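Local coordinates for protein putative glycoside hydrolase (Bacteroides thetaiotaomicron VPI-5482, PDB 3HBZ) that probably acts in carbohydrate metabolism as a putative glycoside hydrolase, and binds calcium ions, at residues S128-Y133 and D143-F148; L161-T166 and M175-G180; V122-A127 and L182-F187; I310-S315 and L329-V334. One frame throughout, in Å; residues are numbered along the deposited sequence.

Following the chain from its N terminus, 122-127 opens the widest of the first three loops, which interaction 3 closes only at 182-187, near the centre of the molecule. Two shorter closures fall within that span, one after the other: interaction 1 brings 143-148 back against the start of helix 130-134, and interaction 2 pairs 161-166 with 175-180 around a helical connection. None of the loops cross. Interaction 4 comes later and stands in series, packing 310-315 against 329-334. Tyr133 OH joins interactions 1 and 2 through Ser165 O, Thr163 joins 2 to Ser314 and Ser315 of 4, and Leu182 and Ile184 of 3 pair with strand 306-313.

Interaction 1: S128-Y133 and D143-F148; sequences SGNAGY and DDYPTF
Asn130 reaches across to Thr147 with both ends of its amide. Asn130 ND2 gives a nearly straight bond to Thr147 O (3.0 Å, N-H...O 166°), with that oxygen lying in the amide plane, and makes a second, weak bond to Tyr112 O. Asn130 OD1 accepts a hydrogen bond from water 1 at 2.9 Å and a weak one from Thr147 N. The same water donates to Thr147 OG1 at 2.7 Å, and this hydroxyl is also bonded to Asn181 O. With CG beside the backbone N (chi1 -78°), the amide of Asn130 swings in to Thr147.

Tyr133 covers the other half of the contact. Pro146 CD sits over one face of its ring, 3.9 Å from the centroid, while the ring turns an edge toward the face of Tyr145, the planes 64° apart. At its far end Tyr133 OH bonds to Ser165 O and accepts from water 2, which also donates to Asp144 O at 2.6 Å. A leucine in place of Tyr133 would probably leave Ser165 O and water 2 without their hydroxyl partner and strip Pro146 CD of its aromatic cover.

Ser128 OG accepts from Asn130 N at 3.1 Å, an ST turn. The contact packs the start of helix 130-134, with Gly129 at the N-cap position, against the lead-in to strand 147-150, on a beta-rich domain consistent with galactose-binding-like folds.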
# COMPACT_ATOMS: atom_id res chain seq x y z
N SER A 128 -3.68 -0.66 0.82
CA SER A 128 -4.81 0.26 1.01
C SER A 128 -5.06 0.43 2.48
O SER A 128 -4.38 -0.22 3.30
CB SER A 128 -6.12 -0.29 0.41
OG SER A 128 -6.59 -1.42 1.13
N GLY A 129 -6.04 1.26 2.82
CA GLY A 129 -6.47 1.36 4.20
C GLY A 129 -7.43 0.30 4.71
O GLY A 129 -8.01 0.47 5.79
N ASN A 130 -7.62 -0.79 3.95
CA ASN A 130 -8.54 -1.86 4.37
C ASN A 130 -8.36 -2.40 5.80
O ASN A 130 -9.34 -2.54 6.54
CB ASN A 130 -8.54 -2.99 3.34
CG ASN A 130 -9.38 -2.66 2.07
OD1 ASN A 130 -10.08 -1.65 2.01
ND2 ASN A 130 -9.29 -3.53 1.06
N ALA A 131 -7.12 -2.69 6.19
CA ALA A 131 -6.84 -3.14 7.56
C ALA A 131 -7.37 -2.13 8.61
O ALA A 131 -7.84 -2.51 9.70
CB ALA A 131 -5.35 -3.37 7.74
N GLY A 132 -7.29 -0.86 8.27
CA GLY A 132 -7.78 0.20 9.13
C GLY A 132 -9.30 0.18 9.18
O GLY A 132 -9.87 0.30 10.27
N TYR A 133 -9.94 0.11 8.02
CA TYR A 133 -11.40 0.06 7.98
C TYR A 133 -12.03 -1.10 8.77
O TYR A 133 -13.13 -0.97 9.35
CB TYR A 133 -11.91 0.07 6.53
CG TYR A 133 -13.41 0.39 6.40
CD1 TYR A 133 -13.87 1.66 6.62
CD2 TYR A 133 -14.32 -0.57 6.01
CE1 TYR A 133 -15.26 1.99 6.53
CE2 TYR A 133 -15.70 -0.26 5.85
CZ TYR A 133 -16.16 1.01 6.13
OH TYR A 133 -17.51 1.30 6.03
N ASP A 143 -16.58 -6.80 -0.23
CA ASP A 143 -17.26 -5.72 -0.99
C ASP A 143 -17.75 -4.51 -0.20
O ASP A 143 -18.23 -3.55 -0.79
CB ASP A 143 -18.48 -6.34 -1.75
CG ASP A 143 -18.07 -6.86 -3.11
OD1 ASP A 143 -16.83 -6.88 -3.37
OD2 ASP A 143 -18.95 -7.18 -3.93
N ASP A 144 -17.66 -4.58 1.13
CA ASP A 144 -18.09 -3.48 1.98
C ASP A 144 -16.92 -2.53 2.30
O ASP A 144 -17.11 -1.48 2.93
CB ASP A 144 -18.66 -4.03 3.29
CG ASP A 144 -19.91 -4.88 3.12
OD1 ASP A 144 -20.66 -4.70 2.14
OD2 ASP A 144 -20.15 -5.71 4.03
N TYR A 145 -15.71 -2.91 1.93
CA TYR A 145 -14.55 -2.08 2.20
C TYR A 145 -14.42 -0.92 1.18
O TYR A 145 -15.06 -0.91 0.12
CB TYR A 145 -13.29 -2.92 2.17
CG TYR A 145 -13.10 -3.80 3.38
CD1 TYR A 145 -13.84 -4.97 3.53
CD2 TYR A 145 -12.15 -3.48 4.37
CE1 TYR A 145 -13.65 -5.78 4.65
CE2 TYR A 145 -11.98 -4.27 5.50
CZ TYR A 145 -12.74 -5.41 5.64
OH TYR A 145 -12.53 -6.22 6.74
N PRO A 146 -13.59 0.08 1.52
CA PRO A 146 -13.38 1.21 0.60
C PRO A 146 -12.63 0.82 -0.68
O PRO A 146 -12.78 1.49 -1.72
CB PRO A 146 -12.54 2.19 1.43
CG PRO A 146 -12.90 1.85 2.87
CD PRO A 146 -12.96 0.32 2.84
N THR A 147 -11.88 -0.28 -0.61
CA THR A 147 -11.02 -0.69 -1.70
C THR A 147 -11.39 -2.15 -2.04
O THR A 147 -11.23 -3.03 -1.21
CB THR A 147 -9.60 -0.60 -1.29
OG1 THR A 147 -9.27 0.75 -0.95
CG2 THR A 147 -8.64 -1.07 -2.46
N PHE A 148 -11.92 -2.37 -3.25
CA PHE A 148 -12.29 -3.73 -3.70
C PHE A 148 -12.13 -3.89 -5.19
O PHE A 148 -11.76 -2.96 -5.90
CB PHE A 148 -13.71 -4.11 -3.25
CG PHE A 148 -14.82 -3.18 -3.78
CD1 PHE A 148 -15.08 -1.96 -3.15
CD2 PHE A 148 -15.58 -3.53 -4.89
CE1 PHE A 148 -16.07 -1.12 -3.60
CE2 PHE A 148 -16.58 -2.69 -5.36
CZ PHE A 148 -16.84 -1.48 -4.72
O HOH W 1 -9.14 1.12 1.72
O HOH W 2 -19.00 -0.42 4.37

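Interaction 2: L161-T166 and M175-G180; sequences LVTRST and MPIAAG
Thr166 carries OG1 between its own backbone N and carbonyl carbon (chi1 56°), and this rotation sends the Thr166 hydroxyl OG1 to Met175 O, a selenomethionine carbonyl 2.6 Å away. The same torsion lays Thr166 CG2 over the opposite backbone, where it meets Ala178 CB at 3.9 Å. Thr163 is turned differently: with CG2 anti to the backbone N, the methyl touches Ile177 CD1 at 4.0 Å, and OG1 bonds to the hydroxyls of Ser314 and Ser315.

Backbone pairing runs between these threonines. Arg164 and Ala178 form an antiparallel hydrogen-bonded pair, Arg164 N to Ala178 O at 2.9 Å and Ala178 N to Arg164 O at 2.8 Å. Ser165 and Ile177 follow as a non-hydrogen-bonded pair. Thr166 N then gives a straight bond to Pro176 O (3.2 Å, N-H...O 174°), approaching from above the carbonyl plane, so two neighbouring carbonyls are gripped by one residue. Replacing Thr166 with a valine would probably leave Met175 O without its hydroxyl donor, so that of the two carbonyls Pro176 O alone would be held, by the backbone N.

At the other end Gly180 lies so close to Leu161 and Val162 that a CB would clash with Val162 N. The Arg164 guanidinium is taken up outside this pairing, NH2 bonding to Asp143 O and Tyr145 O. The paired strands 158-165 and 177-183 form an antiparallel beta hairpin with a long connection that holds helix 167-172.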
# COMPACT_ATOMS: atom_id res chain seq x y z
N LEU A 161 -12.79 2.03 -5.92
CA LEU A 161 -12.53 2.78 -4.72
C LEU A 161 -13.80 3.57 -4.38
O LEU A 161 -14.30 4.34 -5.21
CB LEU A 161 -11.36 3.73 -4.96
CG LEU A 161 -10.07 3.02 -5.39
CD1 LEU A 161 -8.93 4.05 -5.58
CD2 LEU A 161 -9.59 1.94 -4.41
N VAL A 162 -14.34 3.32 -3.20
CA VAL A 162 -15.60 3.93 -2.78
C VAL A 162 -15.44 4.49 -1.36
O VAL A 162 -15.11 3.79 -0.48
CB VAL A 162 -16.77 2.94 -2.82
CG1 VAL A 162 -18.09 3.58 -2.28
CG2 VAL A 162 -17.03 2.41 -4.24
N THR A 163 -15.72 5.78 -1.19
CA THR A 163 -15.68 6.46 0.11
C THR A 163 -16.84 5.97 0.96
O THR A 163 -17.99 6.01 0.54
CB THR A 163 -15.74 7.98 -0.07
OG1 THR A 163 -14.59 8.38 -0.84
CG2 THR A 163 -15.74 8.75 1.30
N ARG A 164 -16.51 5.44 2.13
CA ARG A 164 -17.47 4.77 2.99
C ARG A 164 -17.67 5.53 4.28
O ARG A 164 -16.73 6.18 4.78
CB ARG A 164 -16.92 3.42 3.38
CG ARG A 164 -16.68 2.51 2.21
CD ARG A 164 -17.95 2.16 1.47
NE ARG A 164 -17.60 1.03 0.65
CZ ARG A 164 -18.39 0.03 0.30
NH1 ARG A 164 -19.68 -0.04 0.63
NH2 ARG A 164 -17.84 -0.93 -0.42
N SER A 165 -18.85 5.39 4.87
CA SER A 165 -19.02 5.75 6.28
C SER A 165 -18.24 4.79 7.18
O SER A 165 -18.21 3.56 6.92
CB SER A 165 -20.50 5.67 6.68
OG SER A 165 -20.59 5.88 8.08
N THR A 166 -17.64 5.32 8.24
CA THR A 166 -16.97 4.50 9.25
C THR A 166 -17.88 4.21 10.45
O THR A 166 -17.43 3.66 11.47
CB THR A 166 -15.76 5.21 9.79
OG1 THR A 166 -16.19 6.48 10.30
CG2 THR A 166 -14.74 5.41 8.72
N MSE A 175 -12.92 10.30 12.88
CA MSE A 175 -12.65 9.76 11.55
C MSE A 175 -13.95 9.27 10.87
O MSE A 175 -14.13 8.08 10.68
CB MSE A 175 -11.64 8.63 11.71
CG MSE A 175 -10.30 9.09 12.29
SE MSE A 175 -9.08 7.61 12.63
CE MSE A 175 -8.98 6.89 10.81
N PRO A 176 -14.87 10.19 10.51
CA PRO A 176 -16.25 9.79 10.12
C PRO A 176 -16.42 9.15 8.75
O PRO A 176 -17.44 8.51 8.51
CB PRO A 176 -17.04 11.09 10.23
CG PRO A 176 -15.97 12.21 10.02
CD PRO A 176 -14.67 11.65 10.52
N ILE A 177 -15.43 9.24 7.89
CA ILE A 177 -15.49 8.62 6.57
C ILE A 177 -14.14 8.00 6.25
O ILE A 177 -13.15 8.30 6.91
CB ILE A 177 -15.87 9.62 5.45
CG1 ILE A 177 -14.79 10.68 5.30
CG2 ILE A 177 -17.32 10.26 5.68
CD1 ILE A 177 -14.97 11.60 4.04
N ALA A 178 -14.13 7.09 5.27
CA ALA A 178 -12.93 6.42 4.81
C ALA A 178 -12.89 6.44 3.29
O ALA A 178 -13.72 5.80 2.62
CB ALA A 178 -12.93 4.92 5.32
N ALA A 179 -11.93 7.16 2.72
CA ALA A 179 -11.77 7.18 1.30
C ALA A 179 -11.29 5.84 0.82
O ALA A 179 -10.53 5.20 1.50
CB ALA A 179 -10.74 8.28 0.83
N GLY A 180 -11.71 5.42 -0.36
CA GLY A 180 -11.09 4.25 -0.97
C GLY A 180 -9.75 4.69 -1.54
O GLY A 180 -9.67 5.66 -2.32

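Interaction 3: V122-A127 and L182-F187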
# COMPACT_ATOMS: atom_id res chain seq x y z
N VAL A 122 4.25 -13.84 -7.29
CA VAL A 122 3.89 -12.50 -6.85
C VAL A 122 5.14 -11.59 -6.77
O VAL A 122 6.10 -11.93 -6.13
CB VAL A 122 3.14 -12.52 -5.49
CG1 VAL A 122 2.83 -11.12 -5.06
CG2 VAL A 122 1.84 -13.31 -5.63
N VAL A 123 5.12 -10.45 -7.45
CA VAL A 123 6.26 -9.49 -7.39
C VAL A 123 5.93 -8.15 -6.71
O VAL A 123 6.82 -7.28 -6.58
CB VAL A 123 6.86 -9.24 -8.79
CG1 VAL A 123 7.36 -10.59 -9.34
CG2 VAL A 123 5.86 -8.56 -9.74
N MSE A 124 4.68 -7.98 -6.27
CA MSE A 124 4.27 -6.77 -5.52
C MSE A 124 2.84 -6.91 -4.98
O MSE A 124 1.95 -7.43 -5.68
CB MSE A 124 4.33 -5.51 -6.41
CG MSE A 124 4.31 -4.22 -5.58
SE MSE A 124 4.31 -2.68 -6.71
CE MSE A 124 2.41 -2.65 -7.17
N GLU A 125 2.65 -6.46 -3.75
CA GLU A 125 1.36 -6.28 -3.14
C GLU A 125 1.04 -4.79 -3.00
O GLU A 125 1.76 -4.03 -2.34
CB GLU A 125 1.30 -6.93 -1.77
CG GLU A 125 1.78 -8.38 -1.79
CD GLU A 125 1.37 -9.20 -0.57
OE1 GLU A 125 0.63 -8.69 0.33
OE2 GLU A 125 1.78 -10.40 -0.55
N TRP A 126 -0.03 -4.35 -3.66
CA TRP A 126 -0.55 -2.99 -3.44
C TRP A 126 -1.07 -2.92 -2.01
O TRP A 126 -1.47 -3.93 -1.42
CB TRP A 126 -1.70 -2.67 -4.38
CG TRP A 126 -1.32 -2.47 -5.82
CD1 TRP A 126 -1.19 -3.43 -6.77
CD2 TRP A 126 -1.04 -1.21 -6.47
NE1 TRP A 126 -0.81 -2.84 -7.98
CE2 TRP A 126 -0.75 -1.49 -7.82
CE3 TRP A 126 -1.05 0.11 -6.04
CZ2 TRP A 126 -0.43 -0.48 -8.72
CZ3 TRP A 126 -0.77 1.12 -6.94
CH2 TRP A 126 -0.46 0.82 -8.27
N ALA A 127 -1.05 -1.72 -1.46
CA ALA A 127 -1.58 -1.47 -0.12
C ALA A 127 -2.84 -0.60 -0.23
O ALA A 127 -3.02 0.12 -1.23
CB ALA A 127 -0.52 -0.74 0.73
N LEU A 182 -5.59 3.13 -2.95
CA LEU A 182 -4.68 2.07 -3.29
C LEU A 182 -3.38 2.76 -3.57
O LEU A 182 -3.36 3.79 -4.26
CB LEU A 182 -5.12 1.29 -4.52
CG LEU A 182 -4.43 -0.05 -4.75
CD1 LEU A 182 -5.11 -1.10 -3.81
CD2 LEU A 182 -4.47 -0.50 -6.27
N PHE A 183 -2.29 2.17 -3.07
CA PHE A 183 -1.00 2.75 -3.31
C PHE A 183 0.17 1.76 -3.26
O PHE A 183 0.08 0.70 -2.67
CB PHE A 183 -0.75 3.90 -2.32
CG PHE A 183 -0.90 3.50 -0.85
CD1 PHE A 183 -2.14 3.46 -0.22
CD2 PHE A 183 0.19 3.15 -0.11
CE1 PHE A 183 -2.27 3.11 1.08
CE2 PHE A 183 0.07 2.79 1.20
CZ PHE A 183 -1.16 2.78 1.81
N ILE A 184 1.27 2.17 -3.86
CA ILE A 184 2.52 1.47 -3.74
C ILE A 184 3.17 1.85 -2.41
O ILE A 184 3.40 3.01 -2.11
CB ILE A 184 3.45 1.76 -4.89
CG1 ILE A 184 2.88 1.15 -6.19
CG2 ILE A 184 4.95 1.18 -4.59
CD1 ILE A 184 3.71 1.54 -7.42
N GLY A 185 3.51 0.85 -1.62
CA GLY A 185 3.98 1.11 -0.24
C GLY A 185 3.40 0.09 0.73
O GLY A 185 3.16 -1.08 0.38
N SER A 186 3.15 0.53 1.97
CA SER A 186 2.50 -0.33 2.93
C SER A 186 1.59 0.44 3.87
O SER A 186 1.66 1.67 3.97
CB SER A 186 3.56 -1.11 3.73
OG SER A 186 4.41 -0.22 4.41
N PHE A 187 0.71 -0.30 4.55
CA PHE A 187 -0.23 0.30 5.50
C PHE A 187 0.14 -0.17 6.90
O PHE A 187 0.13 -1.35 7.18
CB PHE A 187 -1.68 -0.08 5.21
CG PHE A 187 -2.70 0.67 6.08
CD1 PHE A 187 -3.03 1.96 5.81
CD2 PHE A 187 -3.28 0.07 7.17
CE1 PHE A 187 -3.95 2.65 6.57
CE2 PHE A 187 -4.19 0.77 7.96
CZ PHE A 187 -4.53 2.04 7.65
O HOH W 3 3.16 -1.85 -3.08
O HOH W 4 2.53 -3.72 0.26
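Ala127 and Phe183 form a single antiparallel bridge, a hydrogen-bonded pair near the centre of the chain, where the end of one short hairpin is stitched to a strand of the larger beta structure. Ala127 N donates to Phe183 O at 2.9 Å and Phe183 N returns the bond to Ala127 O at 2.8 Å.

Hydrophobic packing surrounds this bridge. Phe183 has CG between its backbone N and carbonyl carbon (chi1 55°), which folds the ring back over its partner, and Ala127 CB sits above the ring face, 3.9 Å from the centroid. Trp126 is sandwiched: Ile184 CG1 lies over one face of the indole, 4.0 Å from the centroid of the six-membered ring, joined there by Met124 CE (Met124 is selenomethionine), and Leu182 CD2 presses on the opposite face, 3.5 Å from Trp126 CE3.

Where the strands part, two waters take over. Water 3 donates to Glu125 O and accepts from Gly185 N, while water 4 donates to both Glu125 O and Gly185 O, each at 2.7 Å. Gly185 adopts phi 140° and psi -147°, angles at which a side chain would jam against the preceding carbonyl.

Before the contact, Val123 and Met124 form a classic beta bulge opposite Glu116, whose OE2 also takes the indole N-H of Trp126 and which belongs to a sodium site. Leu182 is backbone hydrogen-bonded to Phe312 of strand 306-313 and Ile184 to Gly203 of strand 200-205, and the Phe183 ring meets Phe202 edge-to-face.

Interaction 4: I310-S315 and L329-V334. With CA (calcium ion), chain B.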
# COMPACT_ATOMS: atom_id res chain seq x y z
N ILE A 310 2.71 5.40 -6.38
CA ILE A 310 1.53 5.72 -7.17
C ILE A 310 0.37 5.63 -6.18
O ILE A 310 0.30 4.67 -5.37
CB ILE A 310 1.30 4.72 -8.32
CG1 ILE A 310 2.41 4.83 -9.37
CG2 ILE A 310 -0.11 4.90 -8.99
CD1 ILE A 310 2.49 3.60 -10.28
N VAL A 311 -0.51 6.61 -6.24
CA VAL A 311 -1.64 6.70 -5.32
C VAL A 311 -2.93 7.07 -6.06
O VAL A 311 -2.93 8.02 -6.90
CB VAL A 311 -1.40 7.79 -4.26
CG1 VAL A 311 -2.58 7.77 -3.26
CG2 VAL A 311 -0.04 7.60 -3.56
N PHE A 312 -3.98 6.31 -5.76
CA PHE A 312 -5.35 6.54 -6.19
C PHE A 312 -6.24 6.72 -4.97
O PHE A 312 -6.10 5.98 -4.00
CB PHE A 312 -5.91 5.37 -6.97
CG PHE A 312 -5.01 4.89 -8.08
CD1 PHE A 312 -5.02 5.55 -9.29
CD2 PHE A 312 -4.23 3.78 -7.92
CE1 PHE A 312 -4.21 5.14 -10.33
CE2 PHE A 312 -3.40 3.33 -8.97
CZ PHE A 312 -3.40 4.01 -10.15
N THR A 313 -7.14 7.69 -5.03
CA THR A 313 -8.16 7.85 -3.97
C THR A 313 -9.48 8.41 -4.52
O THR A 313 -9.50 9.30 -5.38
CB THR A 313 -7.65 8.69 -2.80
OG1 THR A 313 -8.72 8.78 -1.83
CG2 THR A 313 -7.27 10.12 -3.24
N SER A 314 -10.59 7.92 -3.98
CA SER A 314 -11.92 8.32 -4.39
C SER A 314 -12.31 9.71 -3.84
O SER A 314 -13.29 10.27 -4.27
CB SER A 314 -12.94 7.26 -3.96
OG SER A 314 -12.96 7.06 -2.55
N SER A 315 -11.56 10.23 -2.87
CA SER A 315 -11.86 11.53 -2.25
C SER A 315 -10.55 12.28 -1.98
O SER A 315 -9.76 11.91 -1.12
CB SER A 315 -12.62 11.34 -0.94
OG SER A 315 -13.97 10.95 -1.16
N LEU A 329 -14.42 5.80 -7.61
CA LEU A 329 -13.39 5.88 -8.60
C LEU A 329 -13.10 4.46 -9.05
O LEU A 329 -12.75 3.61 -8.23
CB LEU A 329 -12.12 6.54 -8.01
CG LEU A 329 -10.90 6.62 -8.94
CD1 LEU A 329 -11.14 7.55 -10.20
CD2 LEU A 329 -9.68 7.08 -8.20
N LEU A 330 -13.28 4.21 -10.34
CA LEU A 330 -12.84 2.98 -11.02
C LEU A 330 -11.57 3.22 -11.81
O LEU A 330 -11.44 4.24 -12.49
CB LEU A 330 -13.95 2.41 -11.95
CG LEU A 330 -15.32 2.17 -11.37
CD1 LEU A 330 -16.27 1.57 -12.49
CD2 LEU A 330 -15.29 1.29 -10.03
N ILE A 331 -10.60 2.30 -11.70
CA ILE A 331 -9.31 2.47 -12.34
C ILE A 331 -8.97 1.21 -13.08
O ILE A 331 -9.20 0.11 -12.56
CB ILE A 331 -8.20 2.76 -11.30
CG1 ILE A 331 -8.37 4.15 -10.63
CG2 ILE A 331 -6.82 2.58 -11.90
CD1 ILE A 331 -8.03 5.35 -11.56
N ASP A 332 -8.48 1.34 -14.32
CA ASP A 332 -8.01 0.18 -15.05
C ASP A 332 -6.91 0.53 -16.05
O ASP A 332 -6.76 1.70 -16.45
CB ASP A 332 -9.17 -0.51 -15.77
CG ASP A 332 -8.96 -2.04 -15.92
OD1 ASP A 332 -7.90 -2.54 -15.48
OD2 ASP A 332 -9.83 -2.73 -16.51
N GLU A 333 -6.15 -0.49 -16.45
CA GLU A 333 -5.14 -0.39 -17.52
C GLU A 333 -4.13 0.74 -17.27
O GLU A 333 -3.93 1.62 -18.11
CB GLU A 333 -5.81 -0.20 -18.89
CG GLU A 333 -6.66 -1.37 -19.33
CD GLU A 333 -7.22 -1.24 -20.76
OE1 GLU A 333 -6.92 -0.25 -21.46
OE2 GLU A 333 -7.95 -2.16 -21.20
N VAL A 334 -3.47 0.70 -16.12
CA VAL A 334 -2.57 1.79 -15.77
C VAL A 334 -1.17 1.34 -16.13
O VAL A 334 -0.83 0.16 -16.03
CB VAL A 334 -2.64 2.13 -14.24
CG1 VAL A 334 -1.66 3.22 -13.85
CG2 VAL A 334 -4.04 2.54 -13.86
CA CA B . -8.45 -4.90 -16.00
O HOH W 5 -7.07 -4.72 -17.92
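Phe312 and Ile331 face each other from strands 310-313 and 329-332, whose axes pass 8.4 Å apart with their directions at 145°. No hydrogen bond joins them; they meet through side chains, probably as facing walls of a curled beta sandwich, consistent with a galactose-binding-like domain.

Phe312 fills the gap. Ile331 CG2 lies over one face of its ring, 4.2 Å from the centroid, and Ile331 CD1 touches ring atom CD1 of Phe312 at 3.8 Å. Leu329, with CG anti to the backbone N, carries its CD2 to 3.6 Å from Thr313 O, while its CB packs on Ser314.

Glu333 turns the chain through a corner with phi 54° and psi 56°. Beyond it Val334 comes back toward the ring, CG2 reaching Phe312 CZ at 4.0 Å. Just before the corner, Asp332 takes no part in this packing; its carboxylate binds a calcium ion, which Asn101, Glu103, Thr155 and Lys157 also bind. Glu333 N meets Asp332 OD1 from above the carboxylate plane. The metal is held by both carboxylate oxygens, Asp332 OD1 at 2.5 Å and OD2 at 2.6 Å, with water 5 at 2.4 Å.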